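Local coordinates for SPbeta prophage-derived aminoglycoside N(3')-acetyltransferase-like protein YokD (Bacillus subtilis, PDB 2NYG) that binds coenzyme A and probably transfers an acetyl group from acetyl-coenzyme A to an amino group, perhaps of aminoglycoside antibiotics, and may contribute to antibiotic resistance, at residues 171-176 against 246-251. Numbering follows the deposited sequence.
Sequences VLLLGA and NCRLFS
With CG set between its backbone N and carbonyl carbon (chi1 58°), Phe250 leans its ring toward the neighbouring strand, alongside Val171, whose CB lies 3.8 Å from the ring centroid in a CH-pi contact. The flat ring suits the branched valine, which offers that face CB and both methyls. Leu173 CD1 meets the same ring at its edge, 4.1 Å from Phe250 CE2. A similar chi1 of 49° brings the Arg248 chain across Leu173, whose CD1 lies 3.9 Å from Arg248 CG and at the guanidinium edge; the long side chain is apolar at its base, while its charged end reaches Glu232 and Asp177 in salt bridges. On the other sheet face, buried and apolar, Leu174 CD1 packs on Cys247 SG at 3.5 Å, and farther along Leu172 CB meets Leu249 CD1 at 4.2 Å. A nearly straight bond joins Leu173 N to Arg248 O, 3.0 Å. Past the strand end, Gly175 has a positive phi (83°) that glycine, lacking a side chain, adopts easily; its N bonds only weakly to Asn246 O. Strand 245-251 lies between 170-174 and the outermost strand 238-242. Apolar packing and four good backbone bonds thus pair the strand whose following turn brings Ala176 to coenzyme A.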
# COMPACT_ATOMS: atom_id res chain seq x y z
N VAL A 171 15.28 14.34 11.51
CA VAL A 171 14.89 13.93 10.17
C VAL A 171 15.79 12.74 9.86
O VAL A 171 16.95 12.71 10.25
CB VAL A 171 15.13 15.05 9.13
CG1 VAL A 171 14.75 14.55 7.74
CG2 VAL A 171 14.31 16.26 9.46
N LEU A 172 15.24 11.73 9.20
CA LEU A 172 16.04 10.57 8.84
C LEU A 172 15.89 10.34 7.35
O LEU A 172 14.80 10.03 6.87
CB LEU A 172 15.59 9.32 9.59
CG LEU A 172 16.17 8.01 9.05
CD1 LEU A 172 17.68 8.06 9.14
CD2 LEU A 172 15.64 6.83 9.82
N LEU A 173 16.97 10.52 6.61
CA LEU A 173 16.92 10.28 5.19
C LEU A 173 17.51 8.89 5.06
O LEU A 173 18.71 8.69 5.22
CB LEU A 173 17.75 11.32 4.43
CG LEU A 173 17.31 12.77 4.60
CD1 LEU A 173 18.23 13.69 3.84
CD2 LEU A 173 15.90 12.93 4.11
N LEU A 174 16.63 7.92 4.82
CA LEU A 174 17.02 6.53 4.68
C LEU A 174 17.06 6.21 3.20
O LEU A 174 16.07 5.81 2.59
CB LEU A 174 16.01 5.66 5.43
CG LEU A 174 16.01 4.14 5.44
CD1 LEU A 174 17.39 3.56 5.49
CD2 LEU A 174 15.21 3.72 6.66
N GLY A 175 18.22 6.40 2.61
CA GLY A 175 18.33 6.15 1.19
C GLY A 175 17.85 7.34 0.38
O GLY A 175 17.91 7.29 -0.83
N ALA A 176 17.38 8.41 1.03
CA ALA A 176 16.93 9.59 0.30
C ALA A 176 17.88 10.76 0.48
O ALA A 176 18.70 10.76 1.38
CB ALA A 176 15.56 10.01 0.76
N ASN A 246 22.61 4.90 1.92
CA ASN A 246 23.36 5.97 2.59
C ASN A 246 22.38 6.82 3.34
O ASN A 246 21.41 7.32 2.78
CB ASN A 246 24.10 6.82 1.56
CG ASN A 246 25.26 6.09 0.95
OD1 ASN A 246 25.30 5.87 -0.26
ND2 ASN A 246 26.22 5.70 1.78
N CYS A 247 22.64 7.02 4.63
CA CYS A 247 21.70 7.79 5.42
C CYS A 247 22.28 8.93 6.24
O CYS A 247 23.48 8.97 6.55
CB CYS A 247 20.96 6.86 6.39
SG CYS A 247 20.37 5.31 5.71
N ARG A 248 21.41 9.86 6.60
CA ARG A 248 21.83 10.92 7.47
C ARG A 248 20.69 11.27 8.39
O ARG A 248 19.53 11.24 8.00
CB ARG A 248 22.35 12.14 6.72
CG ARG A 248 21.54 12.67 5.61
CD ARG A 248 22.41 13.70 4.91
NE ARG A 248 22.12 13.79 3.48
CZ ARG A 248 23.05 13.75 2.53
NH1 ARG A 248 24.33 13.63 2.85
NH2 ARG A 248 22.68 13.82 1.26
N LEU A 249 21.04 11.53 9.64
CA LEU A 249 20.08 11.87 10.66
C LEU A 249 20.49 13.23 11.20
O LEU A 249 21.65 13.42 11.54
CB LEU A 249 20.12 10.83 11.79
CG LEU A 249 19.28 11.19 13.02
CD1 LEU A 249 17.81 11.01 12.70
CD2 LEU A 249 19.67 10.33 14.19
N PHE A 250 19.54 14.16 11.25
CA PHE A 250 19.83 15.50 11.76
C PHE A 250 18.63 16.15 12.44
O PHE A 250 17.51 15.65 12.38
CB PHE A 250 20.33 16.41 10.64
CG PHE A 250 19.39 16.53 9.48
CD1 PHE A 250 18.31 17.41 9.53
CD2 PHE A 250 19.59 15.78 8.32
CE1 PHE A 250 17.45 17.54 8.44
CE2 PHE A 250 18.74 15.90 7.23
CZ PHE A 250 17.67 16.79 7.29
N SER A 251 18.90 17.27 13.11
CA SER A 251 17.88 18.02 13.83
C SER A 251 16.90 18.69 12.86
O SER A 251 17.31 19.32 11.90
CB SER A 251 18.56 19.08 14.69
OG SER A 251 17.60 19.88 15.34